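Local coordinates for Myo-inositol-1-phosphate synthase-related protein (Thermotoga maritima MSB8, PDB 3CIN) that belongs to the myo-inositol-1-phosphate synthase family and binds nicotinamide-adenine-dinucleotide in a Rossmann-type domain, with a magnesium ion bound as well, at residues V16-Q21 / T27-L32; V138-C143 / G334-L339; A190-I195 / F361-P366. One frame throughout, in Å; residues are numbered along the deposited sequence.

From the N terminus, interaction 1 comes first. It closes a short turn, with only five residues between its segments, four of them already in helix 23-36, within one beta-alpha-beta unit. Interactions 2 and 3 follow it in series and close very long loops. Residues 138-143 reach forward to helix 328-348, and residues 190-195 reach forward to the end of helix 356-362. Their segments alternate along the chain, so these two contacts cross. All three first segments lie on the same parallel sheet, where strand 138-141 sits between strands 14-19 and 189-193. Helix 328-348 and the end of helix 356-362, with the loop after it, are thereby tied back to the sheet. All three contacts touch NAD.

Interaction 1. Residues V16-Q21 / T27-L32. With NAD (nicotinamide-adenine-dinucleotide), chain F.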
loop_
_atom_site.group_PDB
_atom_site.type_symbol
_atom_site.label_atom_id
_atom_site.label_comp_id
_atom_site.label_asym_id
_atom_site.label_seq_id
_atom_site.Cartn_x
_atom_site.Cartn_y
_atom_site.Cartn_z
ATOM N N VAL A 16 -33.922 20.971 12.076
ATOM C CA VAL A 16 -33.454 20.217 10.925
ATOM C C VAL A 16 -34.453 19.143 10.528
ATOM O O VAL A 16 -34.915 18.356 11.370
ATOM C CB VAL A 16 -32.115 19.505 11.264
ATOM C CG1 VAL A 16 -31.605 18.701 10.055
ATOM C CG2 VAL A 16 -31.103 20.626 11.670
ATOM N N LEU A 17 -34.700 19.072 9.209
ATOM C CA LEU A 17 -35.557 18.025 8.632
ATOM C C LEU A 17 -34.657 17.151 7.750
ATOM O O LEU A 17 -33.938 17.684 6.935
ATOM C CB LEU A 17 -36.650 18.649 7.799
ATOM C CG LEU A 17 -37.694 17.661 7.271
ATOM C CD1 LEU A 17 -39.114 18.244 7.354
ATOM C CD2 LEU A 17 -37.335 17.211 5.872
ATOM N N ILE A 18 -34.779 15.843 7.864
ATOM C CA ILE A 18 -33.936 14.921 7.091
ATOM C C ILE A 18 -34.757 14.278 6.000
ATOM O O ILE A 18 -35.847 13.758 6.268
ATOM C CB ILE A 18 -33.369 13.767 8.020
ATOM C CG1 ILE A 18 -32.384 14.335 9.072
ATOM C CG2 ILE A 18 -32.724 12.651 7.163
ATOM C CD1 ILE A 18 -32.080 13.416 10.253
ATOM N N LEU A 19 -34.204 14.226 4.798
ATOM C CA LEU A 19 -34.798 13.474 3.679
ATOM C C LEU A 19 -33.891 12.278 3.434
ATOM O O LEU A 19 -32.745 12.445 3.031
ATOM C CB LEU A 19 -34.903 14.352 2.439
ATOM C CG LEU A 19 -35.618 15.688 2.620
ATOM C CD1 LEU A 19 -35.435 16.477 1.312
ATOM C CD2 LEU A 19 -37.060 15.509 3.038
ATOM N N GLY A 20 -34.407 11.095 3.750
ATOM C CA GLY A 20 -33.760 9.799 3.471
ATOM C C GLY A 20 -33.099 9.293 4.724
ATOM O O GLY A 20 -31.930 9.671 5.002
ATOM N N GLN A 21 -33.796 8.449 5.470
ATOM C CA GLN A 21 -33.313 7.991 6.802
ATOM C C GLN A 21 -32.518 6.681 6.724
ATOM O O GLN A 21 -32.976 5.626 7.141
ATOM C CB GLN A 21 -34.462 7.878 7.819
ATOM C CG GLN A 21 -33.953 7.745 9.260
ATOM C CD GLN A 21 -33.175 8.947 9.719
ATOM O OE1 GLN A 21 -33.597 10.072 9.527
ATOM N NE2 GLN A 21 -31.984 8.712 10.292
ATOM N N THR A 27 -26.358 8.006 11.223
ATOM C CA THR A 27 -25.095 8.270 11.908
ATOM C C THR A 27 -25.076 9.731 12.390
ATOM O O THR A 27 -24.621 9.996 13.510
ATOM C CB THR A 27 -23.950 8.017 10.981
ATOM O OG1 THR A 27 -24.009 6.645 10.582
ATOM C CG2 THR A 27 -22.613 8.281 11.675
ATOM N N PHE A 28 -25.570 10.646 11.569
ATOM C CA PHE A 28 -25.752 12.073 11.953
ATOM C C PHE A 28 -26.568 12.168 13.203
ATOM O O PHE A 28 -26.188 12.838 14.164
ATOM C CB PHE A 28 -26.437 12.814 10.796
ATOM C CG PHE A 28 -26.847 14.218 11.098
ATOM C CD1 PHE A 28 -25.915 15.204 11.418
ATOM C CD2 PHE A 28 -28.183 14.579 11.001
ATOM C CE1 PHE A 28 -26.301 16.518 11.618
ATOM C CE2 PHE A 28 -28.593 15.896 11.229
ATOM C CZ PHE A 28 -27.669 16.865 11.604
ATOM N N VAL A 29 -27.673 11.445 13.240
ATOM C CA VAL A 29 -28.577 11.540 14.400
ATOM C C VAL A 29 -27.949 10.929 15.638
ATOM O O VAL A 29 -27.991 11.500 16.751
ATOM C CB VAL A 29 -29.995 10.966 14.098
ATOM C CG1 VAL A 29 -30.867 10.863 15.368
ATOM C CG2 VAL A 29 -30.706 11.831 12.990
ATOM N N ALA A 30 -27.354 9.770 15.461
ATOM C CA ALA A 30 -26.812 9.032 16.615
ATOM C C ALA A 30 -25.592 9.778 17.184
ATOM O O ALA A 30 -25.402 9.869 18.418
ATOM C CB ALA A 30 -26.437 7.662 16.173
ATOM N N GLY A 31 -24.755 10.273 16.283
ATOM C CA GLY A 31 -23.575 11.046 16.673
ATOM C C GLY A 31 -23.975 12.313 17.408
ATOM O O GLY A 31 -23.390 12.670 18.450
ATOM N N LEU A 32 -24.972 13.004 16.872
ATOM C CA LEU A 32 -25.422 14.246 17.464
ATOM C C LEU A 32 -25.992 14.003 18.851
ATOM O O LEU A 32 -25.826 14.826 19.745
ATOM C CB LEU A 32 -26.472 14.913 16.577
ATOM C CG LEU A 32 -27.177 16.128 17.185
ATOM C CD1 LEU A 32 -26.152 17.145 17.617
ATOM C CD2 LEU A 32 -28.158 16.728 16.191
HETATM P PA NAD F . -28.560 4.618 2.357
HETATM O O1A NAD F . -28.117 3.907 3.608
HETATM O O2A NAD F . -29.105 3.666 1.338
HETATM O O5B NAD F . -29.733 5.559 2.802
HETATM C C5B NAD F . -30.567 6.191 1.833
HETATM C C4B NAD F . -31.941 6.350 2.458
HETATM O O4B NAD F . -32.733 7.178 1.622
HETATM C C3B NAD F . -32.713 5.050 2.654
HETATM O O3B NAD F . -33.335 5.008 3.927
HETATM C C2B NAD F . -33.765 5.091 1.552
HETATM O O2B NAD F . -34.856 4.253 1.820
HETATM C C1B NAD F . -34.047 6.576 1.504
HETATM N N9A NAD F . -34.650 7.063 0.260
HETATM C C8A NAD F . -34.299 6.624 -1.013
HETATM N N7A NAD F . -34.985 7.421 -1.903
HETATM C C5A NAD F . -35.746 8.306 -1.180
HETATM C C6A NAD F . -36.692 9.263 -1.558
HETATM N N6A NAD F . -36.966 9.557 -2.868
HETATM N N1A NAD F . -37.255 10.023 -0.552
HETATM C C2A NAD F . -36.946 9.776 0.773
HETATM N N3A NAD F . -36.076 8.781 1.166
HETATM C C4A NAD F . -35.504 8.067 0.175
HETATM O O3 NAD F . -27.396 5.500 1.768
HETATM P PN NAD F . -26.349 6.333 2.605
HETATM O O1N NAD F . -25.077 5.555 2.651
HETATM O O2N NAD F . -26.987 6.912 3.823
HETATM O O5D NAD F . -26.041 7.522 1.591
HETATM C C5D NAD F . -26.982 8.552 1.400
HETATM C C4D NAD F . -26.605 9.436 0.216
HETATM O O4D NAD F . -25.439 10.141 0.543
HETATM C C3D NAD F . -26.350 8.716 -1.099
HETATM O O3D NAD F . -26.847 9.518 -2.202
HETATM C C2D NAD F . -24.831 8.722 -1.162
HETATM O O2D NAD F . -24.348 8.697 -2.508
HETATM C C1D NAD F . -24.545 10.069 -0.536
HETATM N N1N NAD F . -23.174 10.188 -0.044
HETATM C C2N NAD F . -22.731 9.353 0.899
HETATM C C3N NAD F . -21.395 9.578 1.329
HETATM C C7N NAD F . -20.956 8.865 2.525
HETATM O O7N NAD F . -21.841 7.961 3.044
HETATM N N7N NAD F . -19.749 9.119 3.055
HETATM C C4N NAD F . -20.598 10.574 0.800
HETATM C C5N NAD F . -21.080 11.400 -0.173
HETATM C C6N NAD F . -22.408 11.195 -0.574
#
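Phe28 and Val29 of helix 23-36 pack on Val16 and Ile18 of strand 14-19. This is the first strand-turn-helix of a Rossmann-type fold, part of a beta-alpha-beta unit completed by strand 58-65. The short helix and strand segments run at 145° to each other, with axes 11.6 Å apart at closest approach. Phe28 comes first. Its CG is anti to the backbone N (chi1 172°), and the ring reaches toward the sheet. Ile18 CD1 lies at the ring edge, near the ring plane, 4.1 Å from Phe28 CD2. Val16 CG1 approaches the same side chain at 4.3 Å from Phe28 CE2. Leu336 and Val337 of helix 328-348 also pack on this ring. Val29 follows, and its CG2 branch does the touching. The amide end of Gln21 comes near that branch, with NE2 4.3 Å from Val29 CG2. Ser63 OG is hydrogen-bonded to Gln21 OE1, and Ser26 OG to NE2, so both ends of the amide are held. Past the strand, Gly20 CA lies 3.4 Å from O4B of NAD. Packing is tightest at the tip of Ile18, where CD1 meets Val29 CG2 at 3.4 Å, a tight methyl-to-methyl contact.

Interaction 2. Residues V138-C143 / G334-L339; sequences VIVNTC and GLLVDL. With NAD (nicotinamide-adenine-dinucleotide), chain F.
Val140 and Thr142 meet Leu336, whose side chain points from helix 328-348 onto the end of strand 138-141. The strand is a central one of the parallel Rossmann-type sheet, and the helix comes from much later in the chain. Val140 makes the closest contact. A chi1 of 173° swings its CG1 to the carbonyl side, where it lies 3.7 Å from Leu336 CD2. CD1 of the same leucine is a little farther from Val140 CG1, at 4.1 Å, so the methyl meets both branches of the fork. Val24 of helix 23-36 and Val192 of strand 189-193 also touch Leu336. Asn141 faces the other side of the strand. Its OD1 accepts from Cys143 N at 3.2 Å in an Asx turn, with an N-H...O angle of 163°. The donor sits above the carbonyl plane, 46° out of it. Asn141 ND2 is held by Asn193 and Thr172. Thr142 then turns CG2 to Leu336 CD1 at 4.0 Å. Its OG1 lies between the backbone oxygens of Gly20, its stronger partner, and Leu19, with a single proton to offer them. At Cys143 the chain reaches NAD. SG lies 3.5 Å from C2A of the adenine, and Cys143 O accepts a 2.8 Å hydrogen bond from O3D of NAD.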
loop_
_atom_site.group_PDB
_atom_site.type_symbol
_atom_site.label_atom_id
_atom_site.label_comp_id
_atom_site.label_asym_id
_atom_site.label_seq_id
_atom_site.Cartn_x
_atom_site.Cartn_y
_atom_site.Cartn_z
ATOM N N VAL A 138 -33.441 24.070 8.272
ATOM C CA VAL A 138 -32.519 23.406 7.352
ATOM C C VAL A 138 -33.068 22.058 6.944
ATOM O O VAL A 138 -33.456 21.240 7.808
ATOM C CB VAL A 138 -31.098 23.272 7.921
ATOM C CG1 VAL A 138 -30.159 22.614 6.886
ATOM C CG2 VAL A 138 -30.563 24.645 8.376
ATOM N N ILE A 139 -33.116 21.799 5.644
ATOM C CA ILE A 139 -33.542 20.508 5.102
ATOM C C ILE A 139 -32.306 19.830 4.555
ATOM O O ILE A 139 -31.616 20.436 3.735
ATOM C CB ILE A 139 -34.616 20.686 3.995
ATOM C CG1 ILE A 139 -35.879 21.300 4.584
ATOM C CG2 ILE A 139 -34.987 19.315 3.299
ATOM C CD1 ILE A 139 -36.792 21.835 3.527
ATOM N N VAL A 140 -32.046 18.602 5.010
ATOM C CA VAL A 140 -30.857 17.832 4.617
ATOM C C VAL A 140 -31.241 16.671 3.718
ATOM O O VAL A 140 -32.086 15.855 4.102
ATOM C CB VAL A 140 -30.090 17.315 5.871
ATOM C CG1 VAL A 140 -28.948 16.364 5.496
ATOM C CG2 VAL A 140 -29.488 18.514 6.683
ATOM N N ASN A 141 -30.587 16.559 2.558
ATOM C CA ASN A 141 -30.897 15.558 1.599
ATOM C C ASN A 141 -29.833 14.467 1.679
ATOM O O ASN A 141 -28.674 14.675 1.258
ATOM C CB ASN A 141 -30.965 16.115 0.182
ATOM C CG ASN A 141 -31.170 15.041 -0.814
ATOM O OD1 ASN A 141 -31.773 14.008 -0.466
ATOM N ND2 ASN A 141 -30.664 15.225 -2.046
ATOM N N THR A 142 -30.223 13.317 2.247
ATOM C CA THR A 142 -29.389 12.105 2.298
ATOM C C THR A 142 -30.063 10.869 1.598
ATOM O O THR A 142 -29.919 9.694 2.071
ATOM C CB THR A 142 -28.948 11.784 3.759
ATOM O OG1 THR A 142 -30.090 11.820 4.616
ATOM C CG2 THR A 142 -27.940 12.848 4.301
ATOM N N CYS A 143 -30.829 11.141 0.526
ATOM C CA CYS A 143 -31.526 10.119 -0.248
ATOM C C CYS A 143 -30.566 9.296 -1.124
ATOM O O CYS A 143 -29.473 9.734 -1.411
ATOM C CB CYS A 143 -32.612 10.722 -1.156
ATOM S SG CYS A 143 -33.967 11.416 -0.221
ATOM N N GLY A 334 -20.359 13.779 10.320
ATOM C CA GLY A 334 -19.660 14.837 10.981
ATOM C C GLY A 334 -19.695 16.142 10.237
ATOM O O GLY A 334 -19.860 17.209 10.838
ATOM N N LEU A 335 -19.556 16.073 8.927
ATOM C CA LEU A 335 -19.664 17.300 8.114
ATOM C C LEU A 335 -21.031 17.922 8.273
ATOM O O LEU A 335 -21.167 19.159 8.350
ATOM C CB LEU A 335 -19.407 17.013 6.656
ATOM C CG LEU A 335 -17.998 16.558 6.322
ATOM C CD1 LEU A 335 -17.867 16.554 4.789
ATOM C CD2 LEU A 335 -16.900 17.452 6.981
ATOM N N LEU A 336 -22.043 17.079 8.394
ATOM C CA LEU A 336 -23.412 17.598 8.464
ATOM C C LEU A 336 -23.647 18.404 9.761
ATOM O O LEU A 336 -24.489 19.323 9.786
ATOM C CB LEU A 336 -24.426 16.446 8.323
ATOM C CG LEU A 336 -24.679 15.969 6.890
ATOM C CD1 LEU A 336 -25.525 14.668 6.855
ATOM C CD2 LEU A 336 -25.359 17.030 6.021
ATOM N N VAL A 337 -22.946 18.045 10.836
ATOM C CA VAL A 337 -23.085 18.758 12.106
ATOM C C VAL A 337 -22.692 20.224 11.871
ATOM O O VAL A 337 -23.277 21.113 12.425
ATOM C CB VAL A 337 -22.305 18.115 13.214
ATOM C CG1 VAL A 337 -22.392 18.975 14.500
ATOM C CG2 VAL A 337 -22.868 16.667 13.484
ATOM N N ASP A 338 -21.656 20.461 11.073
ATOM C CA ASP A 338 -21.281 21.850 10.713
ATOM C C ASP A 338 -22.273 22.482 9.715
ATOM O O ASP A 338 -22.682 23.634 9.887
ATOM C CB ASP A 338 -19.895 21.921 10.068
ATOM C CG ASP A 338 -18.756 21.944 11.044
ATOM O OD1 ASP A 338 -18.941 22.011 12.297
ATOM O OD2 ASP A 338 -17.580 21.961 10.566
ATOM N N LEU A 339 -22.608 21.738 8.665
ATOM C CA LEU A 339 -23.408 22.262 7.545
ATOM C C LEU A 339 -24.780 22.741 7.989
ATOM O O LEU A 339 -25.252 23.764 7.518
ATOM C CB LEU A 339 -23.563 21.234 6.445
ATOM C CG LEU A 339 -22.320 21.026 5.623
ATOM C CD1 LEU A 339 -22.391 19.679 4.856
ATOM C CD2 LEU A 339 -22.072 22.192 4.674
HETATM P PA NAD F . -28.560 4.618 2.357
HETATM O O1A NAD F . -28.117 3.907 3.608
HETATM O O2A NAD F . -29.105 3.666 1.338
HETATM O O5B NAD F . -29.733 5.559 2.802
HETATM C C5B NAD F . -30.567 6.191 1.833
HETATM C C4B NAD F . -31.941 6.350 2.458
HETATM O O4B NAD F . -32.733 7.178 1.622
HETATM C C3B NAD F . -32.713 5.050 2.654
HETATM O O3B NAD F . -33.335 5.008 3.927
HETATM C C2B NAD F . -33.765 5.091 1.552
HETATM O O2B NAD F . -34.856 4.253 1.820
HETATM C C1B NAD F . -34.047 6.576 1.504
HETATM N N9A NAD F . -34.650 7.063 0.260
HETATM C C8A NAD F . -34.299 6.624 -1.013
HETATM N N7A NAD F . -34.985 7.421 -1.903
HETATM C C5A NAD F . -35.746 8.306 -1.180
HETATM C C6A NAD F . -36.692 9.263 -1.558
HETATM N N6A NAD F . -36.966 9.557 -2.868
HETATM N N1A NAD F . -37.255 10.023 -0.552
HETATM C C2A NAD F . -36.946 9.776 0.773
HETATM N N3A NAD F . -36.076 8.781 1.166
HETATM C C4A NAD F . -35.504 8.067 0.175
HETATM O O3 NAD F . -27.396 5.500 1.768
HETATM P PN NAD F . -26.349 6.333 2.605
HETATM O O1N NAD F . -25.077 5.555 2.651
HETATM O O2N NAD F . -26.987 6.912 3.823
HETATM O O5D NAD F . -26.041 7.522 1.591
HETATM C C5D NAD F . -26.982 8.552 1.400
HETATM C C4D NAD F . -26.605 9.436 0.216
HETATM O O4D NAD F . -25.439 10.141 0.543
HETATM C C3D NAD F . -26.350 8.716 -1.099
HETATM O O3D NAD F . -26.847 9.518 -2.202
HETATM C C2D NAD F . -24.831 8.722 -1.162
HETATM O O2D NAD F . -24.348 8.697 -2.508
HETATM C C1D NAD F . -24.545 10.069 -0.536
HETATM N N1N NAD F . -23.174 10.188 -0.044
HETATM C C2N NAD F . -22.731 9.353 0.899
HETATM C C3N NAD F . -21.395 9.578 1.329
HETATM C C7N NAD F . -20.956 8.865 2.525
HETATM O O7N NAD F . -21.841 7.961 3.044
HETATM N N7N NAD F . -19.749 9.119 3.055
HETATM C C4N NAD F . -20.598 10.574 0.800
HETATM C C5N NAD F . -21.080 11.400 -0.173
HETATM C C6N NAD F . -22.408 11.195 -0.574
#

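Interaction 3. Residues A190-I195 / F361-P366. With MG (magnesium ion), chain E; NAD (nicotinamide-adenine-dinucleotide), chain F.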
loop_
_atom_site.group_PDB
_atom_site.type_symbol
_atom_site.label_atom_id
_atom_site.label_comp_id
_atom_site.label_asym_id
_atom_site.label_seq_id
_atom_site.Cartn_x
_atom_site.Cartn_y
_atom_site.Cartn_z
ATOM N N ALA A 190 -33.003 26.667 4.351
ATOM C CA ALA A 190 -31.790 26.204 3.699
ATOM C C ALA A 190 -31.965 24.756 3.319
ATOM O O ALA A 190 -32.692 23.973 4.005
ATOM C CB ALA A 190 -30.552 26.407 4.618
ATOM N N PHE A 191 -31.311 24.389 2.217
ATOM C CA PHE A 191 -31.368 23.036 1.691
ATOM C C PHE A 191 -29.913 22.579 1.514
ATOM O O PHE A 191 -29.141 23.240 0.811
ATOM C CB PHE A 191 -32.081 23.035 0.355
ATOM C CG PHE A 191 -32.305 21.663 -0.246
ATOM C CD1 PHE A 191 -33.399 20.887 0.146
ATOM C CD2 PHE A 191 -31.440 21.142 -1.193
ATOM C CE1 PHE A 191 -33.601 19.604 -0.376
ATOM C CE2 PHE A 191 -31.666 19.866 -1.782
ATOM C CZ PHE A 191 -32.763 19.100 -1.370
ATOM N N VAL A 192 -29.561 21.478 2.171
ATOM C CA VAL A 192 -28.182 20.911 2.112
ATOM C C VAL A 192 -28.183 19.636 1.313
ATOM O O VAL A 192 -28.724 18.647 1.706
ATOM C CB VAL A 192 -27.640 20.674 3.557
ATOM C CG1 VAL A 192 -26.253 20.066 3.541
ATOM C CG2 VAL A 192 -27.636 21.970 4.342
ATOM N N ASN A 193 -27.532 19.650 0.156
ATOM C CA ASN A 193 -27.529 18.516 -0.725
ATOM C C ASN A 193 -26.196 17.834 -0.717
ATOM O O ASN A 193 -25.268 18.313 -1.321
ATOM C CB ASN A 193 -27.806 18.962 -2.170
ATOM C CG ASN A 193 -27.869 17.792 -3.112
ATOM O OD1 ASN A 193 -28.306 16.739 -2.708
ATOM N ND2 ASN A 193 -27.342 17.940 -4.306
ATOM N N VAL A 194 -26.130 16.729 -0.015
ATOM C CA VAL A 194 -24.867 16.006 0.074
ATOM C C VAL A 194 -24.775 14.825 -0.861
ATOM O O VAL A 194 -23.828 14.076 -0.742
ATOM C CB VAL A 194 -24.480 15.647 1.531
ATOM C CG1 VAL A 194 -24.092 16.951 2.275
ATOM C CG2 VAL A 194 -25.568 14.885 2.226
ATOM N N ILE A 195 -25.704 14.684 -1.809
ATOM C CA ILE A 195 -25.649 13.635 -2.845
ATOM C C ILE A 195 -25.257 14.241 -4.205
ATOM O O ILE A 195 -25.152 15.471 -4.320
ATOM C CB ILE A 195 -26.963 12.766 -2.859
ATOM C CG1 ILE A 195 -28.056 13.383 -3.734
ATOM C CG2 ILE A 195 -27.475 12.550 -1.428
ATOM C CD1 ILE A 195 -29.206 12.386 -4.101
ATOM N N PHE A 361 -15.337 23.887 0.666
ATOM C CA PHE A 361 -14.722 23.062 1.653
ATOM C C PHE A 361 -15.477 21.753 1.845
ATOM O O PHE A 361 -14.898 20.699 1.937
ATOM C CB PHE A 361 -14.612 23.741 3.031
ATOM C CG PHE A 361 -13.925 22.851 4.060
ATOM C CD1 PHE A 361 -12.563 22.552 3.934
ATOM C CD2 PHE A 361 -14.627 22.225 5.063
ATOM C CE1 PHE A 361 -11.946 21.646 4.823
ATOM C CE2 PHE A 361 -13.984 21.334 5.976
ATOM C CZ PHE A 361 -12.649 21.067 5.836
ATOM N N TYR A 362 -16.800 21.828 1.947
ATOM C CA TYR A 362 -17.582 20.667 2.338
ATOM C C TYR A 362 -18.052 19.690 1.240
ATOM O O TYR A 362 -18.520 18.578 1.533
ATOM C CB TYR A 362 -18.794 21.141 3.170
ATOM C CG TYR A 362 -18.428 21.679 4.519
ATOM C CD1 TYR A 362 -18.246 20.830 5.612
ATOM C CD2 TYR A 362 -18.264 22.993 4.729
ATOM C CE1 TYR A 362 -17.937 21.340 6.862
ATOM C CE2 TYR A 362 -17.935 23.505 5.968
ATOM C CZ TYR A 362 -17.745 22.683 7.037
ATOM O OH TYR A 362 -17.409 23.247 8.250
ATOM N N MET A 363 -17.922 20.114 -0.009
ATOM C CA MET A 363 -18.549 19.427 -1.128
ATOM C C MET A 363 -17.505 19.097 -2.137
ATOM O O MET A 363 -16.591 19.900 -2.396
ATOM C CB MET A 363 -19.595 20.316 -1.786
ATOM C CG MET A 363 -20.713 20.764 -0.915
ATOM S SD MET A 363 -21.815 19.418 -0.507
ATOM C CE MET A 363 -22.927 20.096 0.745
ATOM N N LYS A 364 -17.640 17.909 -2.734
ATOM C CA LYS A 364 -16.719 17.613 -3.793
ATOM C C LYS A 364 -17.097 18.092 -5.160
ATOM O O LYS A 364 -16.241 18.104 -6.000
ATOM C CB LYS A 364 -16.226 16.194 -3.809
ATOM C CG LYS A 364 -17.217 15.120 -3.743
ATOM C CD LYS A 364 -16.479 13.801 -3.835
ATOM C CE LYS A 364 -17.390 12.625 -3.902
ATOM N NZ LYS A 364 -17.782 12.159 -2.545
ATOM N N ASN A 365 -18.327 18.576 -5.371
ATOM C CA ASN A 365 -18.653 19.339 -6.567
ATOM C C ASN A 365 -19.244 20.636 -6.131
ATOM O O ASN A 365 -20.461 20.753 -6.105
ATOM C CB ASN A 365 -19.656 18.536 -7.394
ATOM C CG ASN A 365 -20.051 19.194 -8.683
ATOM O OD1 ASN A 365 -19.496 20.211 -9.113
ATOM N ND2 ASN A 365 -21.104 18.620 -9.314
ATOM N N PRO A 366 -18.410 21.599 -5.697
ATOM C CA PRO A 366 -18.954 22.792 -5.109
ATOM C C PRO A 366 -19.728 23.686 -6.062
ATOM O O PRO A 366 -19.223 24.083 -7.093
ATOM C CB PRO A 366 -17.711 23.524 -4.591
ATOM C CG PRO A 366 -16.622 23.081 -5.487
ATOM C CD PRO A 366 -16.933 21.623 -5.703
HETATM MG MG MG E . -19.234 24.062 -9.447
HETATM P PA NAD F . -28.560 4.618 2.357
HETATM O O1A NAD F . -28.117 3.907 3.608
HETATM O O2A NAD F . -29.105 3.666 1.338
HETATM O O5B NAD F . -29.733 5.559 2.802
HETATM C C5B NAD F . -30.567 6.191 1.833
HETATM C C4B NAD F . -31.941 6.350 2.458
HETATM O O4B NAD F . -32.733 7.178 1.622
HETATM C C3B NAD F . -32.713 5.050 2.654
HETATM O O3B NAD F . -33.335 5.008 3.927
HETATM C C2B NAD F . -33.765 5.091 1.552
HETATM O O2B NAD F . -34.856 4.253 1.820
HETATM C C1B NAD F . -34.047 6.576 1.504
HETATM N N9A NAD F . -34.650 7.063 0.260
HETATM C C8A NAD F . -34.299 6.624 -1.013
HETATM N N7A NAD F . -34.985 7.421 -1.903
HETATM C C5A NAD F . -35.746 8.306 -1.180
HETATM C C6A NAD F . -36.692 9.263 -1.558
HETATM N N6A NAD F . -36.966 9.557 -2.868
HETATM N N1A NAD F . -37.255 10.023 -0.552
HETATM C C2A NAD F . -36.946 9.776 0.773
HETATM N N3A NAD F . -36.076 8.781 1.166
HETATM C C4A NAD F . -35.504 8.067 0.175
HETATM O O3 NAD F . -27.396 5.500 1.768
HETATM P PN NAD F . -26.349 6.333 2.605
HETATM O O1N NAD F . -25.077 5.555 2.651
HETATM O O2N NAD F . -26.987 6.912 3.823
HETATM O O5D NAD F . -26.041 7.522 1.591
HETATM C C5D NAD F . -26.982 8.552 1.400
HETATM C C4D NAD F . -26.605 9.436 0.216
HETATM O O4D NAD F . -25.439 10.141 0.543
HETATM C C3D NAD F . -26.350 8.716 -1.099
HETATM O O3D NAD F . -26.847 9.518 -2.202
HETATM C C2D NAD F . -24.831 8.722 -1.162
HETATM O O2D NAD F . -24.348 8.697 -2.508
HETATM C C1D NAD F . -24.545 10.069 -0.536
HETATM N N1N NAD F . -23.174 10.188 -0.044
HETATM C C2N NAD F . -22.731 9.353 0.899
HETATM C C3N NAD F . -21.395 9.578 1.329
HETATM C C7N NAD F . -20.956 8.865 2.525
HETATM O O7N NAD F . -21.841 7.961 3.044
HETATM N N7N NAD F . -19.749 9.119 3.055
HETATM C C4N NAD F . -20.598 10.574 0.800
HETATM C C5N NAD F . -21.080 11.400 -0.173
HETATM C C6N NAD F . -22.408 11.195 -0.574
HETATM O O HOH W 1 -17.946 22.079 -9.124
HETATM O O HOH W 2 -18.946 23.400 -11.659
#
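A single methyl group, Met363 CE, makes the nearest contacts of this interface, and one of its neighbours is a backbone oxygen. CE lies 3.6 Å from Asn193 O and 3.7 Å from Val194 CG1. Val192 CG1 is farther off, at 4.3 Å from Met363 CE. The bend of the methionine chain at chi2 (-71°) turns CE back toward strand 189-193. It crosses the Val194 side chain at about a right angle. Met363 is the first residue to leave helical geometry after helix 356-362. The contact thus joins the end of that helix to the C-terminal end of a strand in the parallel Rossmann-type sheet, where NAD is bound. Val194 O is 3.2 Å from C6N of the nicotinamide ring, and Ile195 CG2 is 3.2 Å from O3D of NAD. Asn193 OD1 accepts a weak hydrogen bond from Ile195 N, and its ND2 is hydrogen-bonded to Asp219 OD1. Beyond Met363 the chain runs on to the magnesium ion, which Pro366 O binds at 2.4 Å. Two waters, Asn201 OD1 and the backbone oxygens of Pro368 and Glu371 complete its six ligands.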